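Local coordinates for cell wall binding protein cwp8 (Peptoclostridium difficile, PDB 5J6Q), which probably anchors itself to the bacterial cell wall through its three CWB2 domains, as a protein of the S-layer, at residues Ile199-Leu204 with Lys282-Glu287; Lys504-Tyr509 with Lys544-Leu549; Glu552-Ser557 with Ile584-Glu589. All coordinates share one frame; numbering follows the deposited sequence.

Contact 1: Ile199-Leu204 with Lys282-Glu287; sequences IRLTTL and KELKVE. With SO4 (sulfate ion), chain F.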
loop_
_atom_site.group_PDB
_atom_site.type_symbol
_atom_site.label_atom_id
_atom_site.label_comp_id
_atom_site.label_asym_id
_atom_site.label_seq_id
_atom_site.Cartn_x
_atom_site.Cartn_y
_atom_site.Cartn_z
ATOM N N ILE A 199 6.569 3.318 -6.935
ATOM C CA ILE A 199 5.829 3.314 -8.203
ATOM C C ILE A 199 4.845 2.094 -8.299
ATOM O O ILE A 199 3.828 2.187 -8.948
ATOM C CB ILE A 199 6.879 3.428 -9.324
ATOM C CG1 ILE A 199 6.202 3.411 -10.711
ATOM C CG2 ILE A 199 7.964 2.265 -9.171
ATOM C CD1 ILE A 199 7.117 3.940 -11.818
ATOM N N ARG A 200 5.116 1.003 -7.607
ATOM C CA ARG A 200 4.206 -0.120 -7.598
ATOM C C ARG A 200 3.624 -0.430 -6.206
ATOM O O ARG A 200 4.289 -0.273 -5.211
ATOM C CB ARG A 200 4.972 -1.375 -8.027
ATOM C CG ARG A 200 5.636 -1.288 -9.401
ATOM C CD ARG A 200 6.661 -2.477 -9.559
ATOM N NE ARG A 200 7.829 -2.360 -8.658
ATOM C CZ ARG A 200 8.979 -3.036 -8.825
ATOM N NH1 ARG A 200 9.152 -3.857 -9.860
ATOM N NH2 ARG A 200 9.972 -2.891 -7.934
ATOM N N LEU A 201 2.397 -0.867 -6.138
ATOM C CA LEU A 201 1.942 -1.343 -4.845
ATOM C C LEU A 201 2.702 -2.643 -4.491
ATOM O O LEU A 201 3.232 -3.328 -5.354
ATOM C CB LEU A 201 0.459 -1.650 -4.870
ATOM C CG LEU A 201 -0.433 -0.385 -5.132
ATOM C CD1 LEU A 201 -1.896 -0.873 -5.553
ATOM C CD2 LEU A 201 -0.483 0.469 -3.850
ATOM N N THR A 202 2.765 -3.006 -3.189
ATOM C CA THR A 202 3.476 -4.260 -2.800
ATOM C C THR A 202 2.354 -5.299 -2.737
ATOM O O THR A 202 1.176 -4.954 -2.992
ATOM C CB THR A 202 4.081 -4.062 -1.372
ATOM O OG1 THR A 202 2.968 -3.708 -0.559
ATOM C CG2 THR A 202 5.089 -2.946 -1.320
ATOM N N THR A 203 2.676 -6.562 -2.442
ATOM C CA THR A 203 1.633 -7.576 -2.195
ATOM C C THR A 203 0.726 -7.061 -1.013
ATOM O O THR A 203 -0.486 -7.240 -1.073
ATOM C CB THR A 203 2.306 -8.960 -1.764
ATOM O OG1 THR A 203 3.275 -9.281 -2.780
ATOM C CG2 THR A 203 1.245 -10.160 -1.673
ATOM N N LEU A 204 1.291 -6.426 0.021
ATOM C CA LEU A 204 0.419 -5.955 1.139
ATOM C C LEU A 204 -0.462 -4.854 0.558
ATOM O O LEU A 204 -1.653 -4.826 0.818
ATOM C CB LEU A 204 1.216 -5.396 2.296
ATOM C CG LEU A 204 1.933 -6.413 3.200
ATOM C CD1 LEU A 204 2.411 -5.706 4.458
ATOM C CD2 LEU A 204 0.970 -7.539 3.647
ATOM N N LYS A 282 -10.681 4.077 -10.618
ATOM C CA LYS A 282 -9.933 4.440 -11.812
ATOM C C LYS A 282 -8.606 3.630 -11.952
ATOM O O LYS A 282 -7.723 3.693 -11.089
ATOM C CB LYS A 282 -9.605 5.932 -11.793
ATOM C CG LYS A 282 -10.867 6.789 -11.838
ATOM N N GLU A 283 -8.510 2.887 -13.076
ATOM C CA GLU A 283 -7.407 2.048 -13.534
ATOM C C GLU A 283 -6.113 2.669 -13.126
ATOM O O GLU A 283 -5.925 3.851 -13.369
ATOM C CB GLU A 283 -7.488 1.924 -15.088
ATOM C CG GLU A 283 -8.224 0.676 -15.561
ATOM C CD GLU A 283 -7.848 0.305 -17.000
ATOM O OE1 GLU A 283 -7.182 -0.746 -17.191
ATOM O OE2 GLU A 283 -8.214 1.070 -17.932
ATOM N N LEU A 284 -5.185 1.909 -12.493
ATOM C CA LEU A 284 -3.934 2.549 -12.067
ATOM C C LEU A 284 -2.995 2.759 -13.228
ATOM O O LEU A 284 -3.139 2.096 -14.254
ATOM C CB LEU A 284 -3.196 1.700 -10.974
ATOM C CG LEU A 284 -4.096 1.005 -9.870
ATOM C CD1 LEU A 284 -3.174 0.364 -8.854
ATOM C CD2 LEU A 284 -4.987 2.052 -9.080
ATOM N N LYS A 285 -1.987 3.651 -13.034
ATOM C CA LYS A 285 -0.978 3.890 -14.000
ATOM C C LYS A 285 0.078 2.664 -14.009
ATOM O O LYS A 285 0.633 2.320 -15.061
ATOM C CB LYS A 285 -0.281 5.188 -13.688
ATOM C CG LYS A 285 -1.200 6.486 -13.730
ATOM C CD LYS A 285 -1.751 6.846 -15.115
ATOM C CE LYS A 285 -2.712 8.076 -15.082
ATOM N NZ LYS A 285 -4.183 7.679 -15.035
ATOM N N VAL A 286 0.335 2.050 -12.852
ATOM C CA VAL A 286 1.290 0.919 -12.743
ATOM C C VAL A 286 0.626 -0.123 -11.916
ATOM O O VAL A 286 0.193 0.133 -10.774
ATOM C CB VAL A 286 2.588 1.402 -12.150
ATOM C CG1 VAL A 286 3.627 0.230 -12.049
ATOM C CG2 VAL A 286 3.154 2.525 -13.030
ATOM N N GLU A 287 0.401 -1.251 -12.543
ATOM C CA GLU A 287 -0.260 -2.420 -11.902
ATOM C C GLU A 287 0.726 -3.653 -11.998
ATOM O O GLU A 287 1.424 -3.771 -13.019
ATOM C CB GLU A 287 -1.604 -2.773 -12.625
ATOM C CG GLU A 287 -2.796 -2.100 -11.913
ATOM C CD GLU A 287 -4.152 -2.182 -12.670
ATOM O OE1 GLU A 287 -4.350 -3.125 -13.435
ATOM O OE2 GLU A 287 -5.036 -1.277 -12.466
HETATM S S SO4 F . 14.275 -3.177 -6.780
HETATM O O1 SO4 F . 14.363 -2.094 -5.770
HETATM O O2 SO4 F . 15.377 -3.106 -7.731
HETATM O O3 SO4 F . 14.343 -4.486 -6.125
HETATM O O4 SO4 F . 12.999 -3.048 -7.430
HETATM O O HOH W 1 0.770 1.916 -8.324
HETATM O O HOH W 2 0.859 -1.192 -8.602
#
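Ile199-Leu201 passes the start of strand 286-289 at Arg200 and Val286, whose CA atoms approach to 6.0 Å, and the polar link between the two backbones is made by water. Val286 O accepts from two waters: one also donates to Ile199 O, while the other, 2.6 Å from Val286 O, takes the N-H of Leu201 at 2.9 Å from Leu201 N. Val286 is the wedge on the apolar side. Its CG1, anti to the backbone N (chi1 -179°), lies 3.7 Å from Arg200 CG, and its CG2 meets Ile199 CG1 at 3.9 Å; between them CB sits 3.5 Å from Ile199 O. Leu201 and Leu284 cross nearly at right angles, CD1 to CD1 at 3.7 Å. Beyond its CG, Arg200 leads away: NH1 binds Ile579 O and Gln574 OE1, NE pairs with Asp197, and NH2 reaches sulfate O4 near the guanidinium plane in a weak bond, the sulfate also being held by Lys581 N. Ile199 and Arg200 are covered by helix 581-590 and Leu284 by helix 265-280, while Val286 begins an outermost strand that pairs with 572-575.

Contact 2: Lys504-Tyr509 with Lys544-Leu549; sequences KVINKY and KAPIVL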
loop_
_atom_site.group_PDB
_atom_site.type_symbol
_atom_site.label_atom_id
_atom_site.label_comp_id
_atom_site.label_asym_id
_atom_site.label_seq_id
_atom_site.Cartn_x
_atom_site.Cartn_y
_atom_site.Cartn_z
ATOM N N LYS A 504 13.636 -4.690 -31.394
ATOM C CA LYS A 504 13.134 -4.687 -32.831
ATOM C C LYS A 504 11.688 -5.085 -33.017
ATOM O O LYS A 504 11.007 -4.485 -33.877
ATOM C CB LYS A 504 14.041 -5.563 -33.721
ATOM C CG LYS A 504 15.427 -4.892 -33.797
ATOM C CD LYS A 504 16.556 -5.795 -34.341
ATOM C CE LYS A 504 17.529 -4.942 -35.184
ATOM N NZ LYS A 504 18.230 -5.833 -36.178
ATOM N N VAL A 505 11.149 -6.089 -32.222
ATOM C CA VAL A 505 9.724 -6.432 -32.356
ATOM C C VAL A 505 8.856 -5.201 -31.974
ATOM O O VAL A 505 7.849 -4.872 -32.675
ATOM C CB VAL A 505 9.465 -7.616 -31.376
ATOM C CG1 VAL A 505 7.936 -7.926 -31.219
ATOM C CG2 VAL A 505 10.131 -8.844 -31.929
ATOM N N ILE A 506 9.230 -4.549 -30.841
ATOM C CA ILE A 506 8.481 -3.394 -30.380
ATOM C C ILE A 506 8.560 -2.277 -31.459
ATOM O O ILE A 506 7.536 -1.654 -31.789
ATOM C CB ILE A 506 8.969 -2.869 -28.995
ATOM C CG1 ILE A 506 8.578 -3.808 -27.797
ATOM C CG2 ILE A 506 8.297 -1.496 -28.797
ATOM C CD1 ILE A 506 9.616 -3.763 -26.567
ATOM N N ASN A 507 9.763 -2.059 -32.067
ATOM C CA ASN A 507 9.865 -0.948 -33.052
ATOM C C ASN A 507 9.005 -1.229 -34.282
ATOM O O ASN A 507 8.446 -0.334 -34.884
ATOM C CB ASN A 507 11.286 -0.797 -33.491
ATOM C CG ASN A 507 11.627 0.359 -34.450
ATOM O OD1 ASN A 507 11.338 1.551 -34.219
ATOM N ND2 ASN A 507 12.329 0.092 -35.511
ATOM N N LYS A 508 8.910 -2.461 -34.633
ATOM C CA LYS A 508 8.182 -2.790 -35.829
ATOM C C LYS A 508 6.684 -2.860 -35.682
ATOM O O LYS A 508 5.975 -2.382 -36.558
ATOM C CB LYS A 508 8.660 -4.128 -36.381
ATOM C CG LYS A 508 7.899 -4.447 -37.697
ATOM C CD LYS A 508 8.525 -5.752 -38.436
ATOM C CE LYS A 508 7.621 -6.059 -39.618
ATOM N NZ LYS A 508 8.402 -6.174 -40.861
ATOM N N TYR A 509 6.188 -3.386 -34.592
ATOM C CA TYR A 509 4.772 -3.556 -34.547
ATOM C C TYR A 509 3.945 -2.721 -33.609
ATOM O O TYR A 509 2.726 -2.923 -33.678
ATOM C CB TYR A 509 4.514 -4.979 -34.088
ATOM C CG TYR A 509 5.015 -6.014 -35.079
ATOM C CD1 TYR A 509 6.034 -6.894 -34.734
ATOM C CD2 TYR A 509 4.424 -6.159 -36.324
ATOM C CE1 TYR A 509 6.446 -7.904 -35.598
ATOM C CE2 TYR A 509 4.809 -7.184 -37.196
ATOM C CZ TYR A 509 5.812 -8.052 -36.824
ATOM O OH TYR A 509 6.161 -9.086 -37.634
ATOM N N LYS A 544 -3.735 -5.410 -27.528
ATOM C CA LYS A 544 -2.895 -4.921 -28.673
ATOM C C LYS A 544 -1.649 -4.209 -28.144
ATOM O O LYS A 544 -1.249 -3.156 -28.656
ATOM C CB LYS A 544 -3.694 -3.993 -29.573
ATOM C CG LYS A 544 -5.137 -4.544 -29.786
ATOM C CD LYS A 544 -5.899 -3.772 -30.921
ATOM C CE LYS A 544 -6.770 -4.693 -31.799
ATOM N NZ LYS A 544 -7.696 -5.569 -31.030
ATOM N N ALA A 545 -0.963 -4.848 -27.146
ATOM C CA ALA A 545 0.090 -4.127 -26.477
ATOM C C ALA A 545 1.321 -5.067 -26.457
ATOM O O ALA A 545 1.175 -6.275 -26.555
ATOM C CB ALA A 545 -0.400 -3.834 -24.986
ATOM N N PRO A 546 2.519 -4.507 -26.391
ATOM C CA PRO A 546 3.724 -5.365 -26.376
ATOM C C PRO A 546 4.189 -5.816 -24.890
ATOM O O PRO A 546 3.746 -5.282 -23.880
ATOM C CB PRO A 546 4.769 -4.436 -26.960
ATOM C CG PRO A 546 4.441 -3.126 -26.229
ATOM C CD PRO A 546 2.882 -3.077 -26.516
ATOM N N ILE A 547 5.116 -6.784 -24.839
ATOM C CA ILE A 547 5.671 -7.220 -23.594
ATOM C C ILE A 547 7.154 -6.765 -23.675
ATOM O O ILE A 547 7.875 -7.213 -24.540
ATOM C CB ILE A 547 5.570 -8.734 -23.358
ATOM C CG1 ILE A 547 4.099 -9.119 -23.173
ATOM C CG2 ILE A 547 6.443 -9.120 -21.994
ATOM C CD1 ILE A 547 3.824 -10.657 -23.002
ATOM N N VAL A 548 7.550 -5.816 -22.856
ATOM C CA VAL A 548 8.957 -5.434 -22.835
ATOM C C VAL A 548 9.656 -6.573 -21.980
ATOM O O VAL A 548 9.201 -6.845 -20.865
ATOM C CB VAL A 548 9.037 -4.060 -22.110
ATOM C CG1 VAL A 548 10.523 -3.660 -21.757
ATOM C CG2 VAL A 548 8.379 -2.976 -23.021
ATOM N N LEU A 549 10.725 -7.212 -22.476
ATOM C CA LEU A 549 11.348 -8.256 -21.611
ATOM C C LEU A 549 12.588 -7.665 -20.935
ATOM O O LEU A 549 13.598 -7.262 -21.582
ATOM C CB LEU A 549 11.771 -9.442 -22.453
ATOM C CG LEU A 549 10.587 -10.211 -23.052
ATOM C CD1 LEU A 549 11.153 -11.243 -24.028
ATOM C CD2 LEU A 549 9.672 -10.863 -21.960
#
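Ile506 of helix 498-509 fastens onto Pro546 and Val548 at the edge of a parallel alpha/beta sheet, in a CWB2 domain of the toprim fold. The strand 547-549 is reached by a beta-alpha-beta crossover from its sheet neighbour 516-519 through helix 531-542; a Schellman motif with Lys544 at its positive-phi position ends that helix and turns the chain towards the sheet.

The CB of Ile506 is directed at the strand, and its CA is 6.5 Å from that of Pro546, the closest backbone approach. From CB the side chain divides. CG1 stands beside the backbone N (chi1 -72°) and meets the proline ring at its CB corner, from the rim rather than over a face, 4.0 Å from Pro546 CB, the two side chains crossing at about a right angle. The chain then continues extended (chi2 150°), which carries CD1 past the proline to the next residue on the same face, Val548: CD1 lies 3.8 Å from Val548 CG2 and 4.1 Å from Val548 CA. One isoleucine thus spans two alternate residues, while Ile547 between them turns its side chain away, onto Tyr517 and Ala519. The Ile506 side chain also touches Val561 of helix 556-565, so two helices share this face.

Strand 547-549 is outermost in the sheet within this chain, and Asn502, one turn earlier in helix 498-509, bonds to its edge: ND2 donates to Ile547 O and OD1 accepts from Leu549 N. Ile506 CD1 stays 4.4 Å from the same Ile547 O, a loose approach.

Contact 3: Glu552-Ser557 with Ile584-Glu589; sequences EELSKS and IEKIAE. With SO4 (sulfate ion), chain B.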
loop_
_atom_site.group_PDB
_atom_site.type_symbol
_atom_site.label_atom_id
_atom_site.label_comp_id
_atom_site.label_asym_id
_atom_site.label_seq_id
_atom_site.Cartn_x
_atom_site.Cartn_y
_atom_site.Cartn_z
ATOM N N GLU A 552 16.687 -6.622 -15.162
ATOM C CA GLU A 552 17.347 -5.515 -14.553
ATOM C C GLU A 552 17.002 -4.284 -15.458
ATOM O O GLU A 552 15.889 -4.234 -16.049
ATOM C CB GLU A 552 18.874 -5.724 -14.433
ATOM C CG GLU A 552 19.261 -7.198 -14.342
ATOM C CD GLU A 552 20.082 -7.501 -13.096
ATOM O OE1 GLU A 552 21.284 -7.834 -13.233
ATOM O OE2 GLU A 552 19.517 -7.411 -11.994
ATOM N N GLU A 553 17.877 -3.296 -15.548
ATOM C CA GLU A 553 17.527 -2.143 -16.405
ATOM C C GLU A 553 17.441 -2.466 -17.892
ATOM O O GLU A 553 18.021 -3.408 -18.429
ATOM C CB GLU A 553 18.519 -0.930 -16.179
ATOM C CG GLU A 553 19.934 -1.178 -16.726
ATOM C CD GLU A 553 20.748 0.134 -16.939
ATOM O OE1 GLU A 553 21.871 0.053 -17.497
ATOM O OE2 GLU A 553 20.266 1.253 -16.555
ATOM N N LEU A 554 16.651 -1.642 -18.578
ATOM C CA LEU A 554 16.490 -1.732 -20.039
ATOM C C LEU A 554 17.733 -1.594 -20.800
ATOM O O LEU A 554 18.622 -0.879 -20.388
ATOM C CB LEU A 554 15.663 -0.557 -20.553
ATOM C CG LEU A 554 14.218 -0.504 -20.136
ATOM C CD1 LEU A 554 13.474 0.647 -20.893
ATOM C CD2 LEU A 554 13.589 -1.755 -20.455
ATOM N N SER A 555 17.838 -2.282 -21.902
ATOM C CA SER A 555 18.943 -1.911 -22.727
ATOM C C SER A 555 18.673 -0.524 -23.341
ATOM O O SER A 555 17.505 -0.040 -23.362
ATOM C CB SER A 555 19.120 -2.907 -23.877
ATOM O OG SER A 555 18.132 -2.777 -24.902
ATOM N N LYS A 556 19.754 0.090 -23.869
ATOM C CA LYS A 556 19.663 1.327 -24.589
ATOM C C LYS A 556 18.785 1.116 -25.800
ATOM O O LYS A 556 17.896 1.981 -26.059
ATOM C CB LYS A 556 21.101 1.809 -24.993
ATOM C CG LYS A 556 21.750 2.570 -23.842
ATOM C CD LYS A 556 22.954 3.413 -24.298
ATOM C CE LYS A 556 24.152 2.559 -24.669
ATOM N NZ LYS A 556 24.930 2.103 -23.482
ATOM N N SER A 557 18.988 0.020 -26.541
ATOM C CA SER A 557 18.125 -0.266 -27.728
ATOM C C SER A 557 16.596 -0.291 -27.325
ATOM O O SER A 557 15.719 0.243 -28.026
ATOM C CB SER A 557 18.553 -1.591 -28.365
ATOM O OG SER A 557 18.271 -2.600 -27.386
ATOM N N ILE A 584 11.195 -0.305 -14.384
ATOM C CA ILE A 584 9.827 0.215 -14.396
ATOM C C ILE A 584 9.883 1.741 -14.416
ATOM O O ILE A 584 9.024 2.404 -15.080
ATOM C CB ILE A 584 8.999 -0.202 -13.118
ATOM C CG1 ILE A 584 8.890 -1.756 -12.972
ATOM C CG2 ILE A 584 7.560 0.418 -13.115
ATOM C CD1 ILE A 584 8.718 -2.616 -14.243
ATOM N N GLU A 585 10.860 2.335 -13.691
ATOM C CA GLU A 585 10.877 3.791 -13.637
ATOM C C GLU A 585 11.329 4.264 -15.017
ATOM O O GLU A 585 10.670 5.165 -15.570
ATOM C CB GLU A 585 11.803 4.338 -12.508
ATOM C CG GLU A 585 11.221 4.015 -11.134
ATOM C CD GLU A 585 12.155 4.405 -10.001
ATOM O OE1 GLU A 585 11.668 5.067 -9.089
ATOM O OE2 GLU A 585 13.365 4.020 -10.022
ATOM N N LYS A 586 12.356 3.618 -15.564
ATOM C CA LYS A 586 12.913 3.951 -16.888
ATOM C C LYS A 586 11.783 3.908 -17.900
ATOM O O LYS A 586 11.652 4.838 -18.688
ATOM C CB LYS A 586 14.026 2.928 -17.323
ATOM C CG LYS A 586 15.037 3.434 -18.438
ATOM C CD LYS A 586 15.217 5.034 -18.412
ATOM C CE LYS A 586 16.494 5.498 -17.681
ATOM N NZ LYS A 586 16.424 6.980 -17.464
ATOM N N ILE A 587 10.922 2.847 -17.845
ATOM C CA ILE A 587 9.861 2.655 -18.801
ATOM C C ILE A 587 8.841 3.800 -18.653
ATOM O O ILE A 587 8.454 4.434 -19.651
ATOM C CB ILE A 587 9.193 1.229 -18.646
ATOM C CG1 ILE A 587 10.163 0.080 -18.979
ATOM C CG2 ILE A 587 8.005 1.132 -19.573
ATOM C CD1 ILE A 587 9.550 -1.263 -18.603
ATOM N N ALA A 588 8.400 4.068 -17.398
ATOM C CA ALA A 588 7.471 5.132 -17.123
ATOM C C ALA A 588 7.946 6.535 -17.694
ATOM O O ALA A 588 7.140 7.321 -18.245
ATOM C CB ALA A 588 7.270 5.239 -15.598
ATOM N N GLU A 589 9.214 6.823 -17.505
ATOM C CA GLU A 589 9.862 8.033 -17.908
ATOM C C GLU A 589 9.759 8.183 -19.451
ATOM O O GLU A 589 9.203 9.186 -19.899
ATOM C CB GLU A 589 11.336 8.022 -17.460
ATOM C CG GLU A 589 12.044 9.291 -17.869
ATOM C CD GLU A 589 13.557 9.231 -17.790
ATOM O OE1 GLU A 589 14.150 8.325 -17.124
ATOM O OE2 GLU A 589 14.172 10.111 -18.430
HETATM S S SO4 B . 22.876 -1.502 -25.196
HETATM O O1 SO4 B . 23.912 -0.591 -25.911
HETATM O O2 SO4 B . 22.709 -1.026 -23.735
HETATM O O3 SO4 B . 23.410 -2.903 -25.194
HETATM O O4 SO4 B . 21.540 -1.528 -26.053
#
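Apolar contact comes first here: Leu554, in the turn leading into helix 556-565, points its side chain at helix 581-590. Its CD1 rests between two residues of that helix, 3.9 Å from Ile587 CG1 and 4.0 Å from Lys586 CG; the leucine and isoleucine side chains cross at about a right angle. CD2 adds a looser touch on the same Ile587 CG1. Only the aliphatic base of Lys586 is used against the leucine.

The ionic interaction belongs to the other end of that lysine. Its chain leaves the backbone with CG roughly opposite the N (chi1 -159°) and then bends twice, curling NZ forward along its own helix, three residues on, to Glu589 OE1 at 2.7 Å. This salt bridge meets the carboxylate on its syn side, somewhat out of plane.

Hydrogen bonds to an anion mark the start of the other helix. Ser555 is the N-cap, and the first-turn amides receive a sulfate: Lys556 N is 3.2 Å from O2 in an almost straight bond (171°), and Ser557 N is 3.0 Å from O4. An anion at a helix N terminus is probably favoured by the helix dipole; this one likely came from the crystallisation liquor. Ser555 N is itself bound to Gln558 OE1, and Ser557 OG to Asp500 of helix 498-509.

Helix 581-590 lies against the parallel sheet, with Ile584 and Ile587 both touching Leu572 of strand 572-575 and Val518 of strand 516-519.

In the fold
Along the chain the three contacts come in series; none encloses or crosses another. Contact 1 closes the long excursion from helix 203-213 through three strands of a mixed sheet to helix 265-280, and ties this part to the strand 286-289, which joins a sheet otherwise built from the end of the chain. Contact 2 closes the path through 516-519 and helix 531-542 at the opposite edge of that sheet. Contact 3 follows at once, closing the loop that runs through helix 556-565 and strand 572-575. It is also the bridge: Ile584 and Ala588 pack on Ile199, and Ile584 on Arg200 and Val286, while Leu554 and Ile587 pack on Val548 of contact 2. Contacts 1 and 2 do not touch.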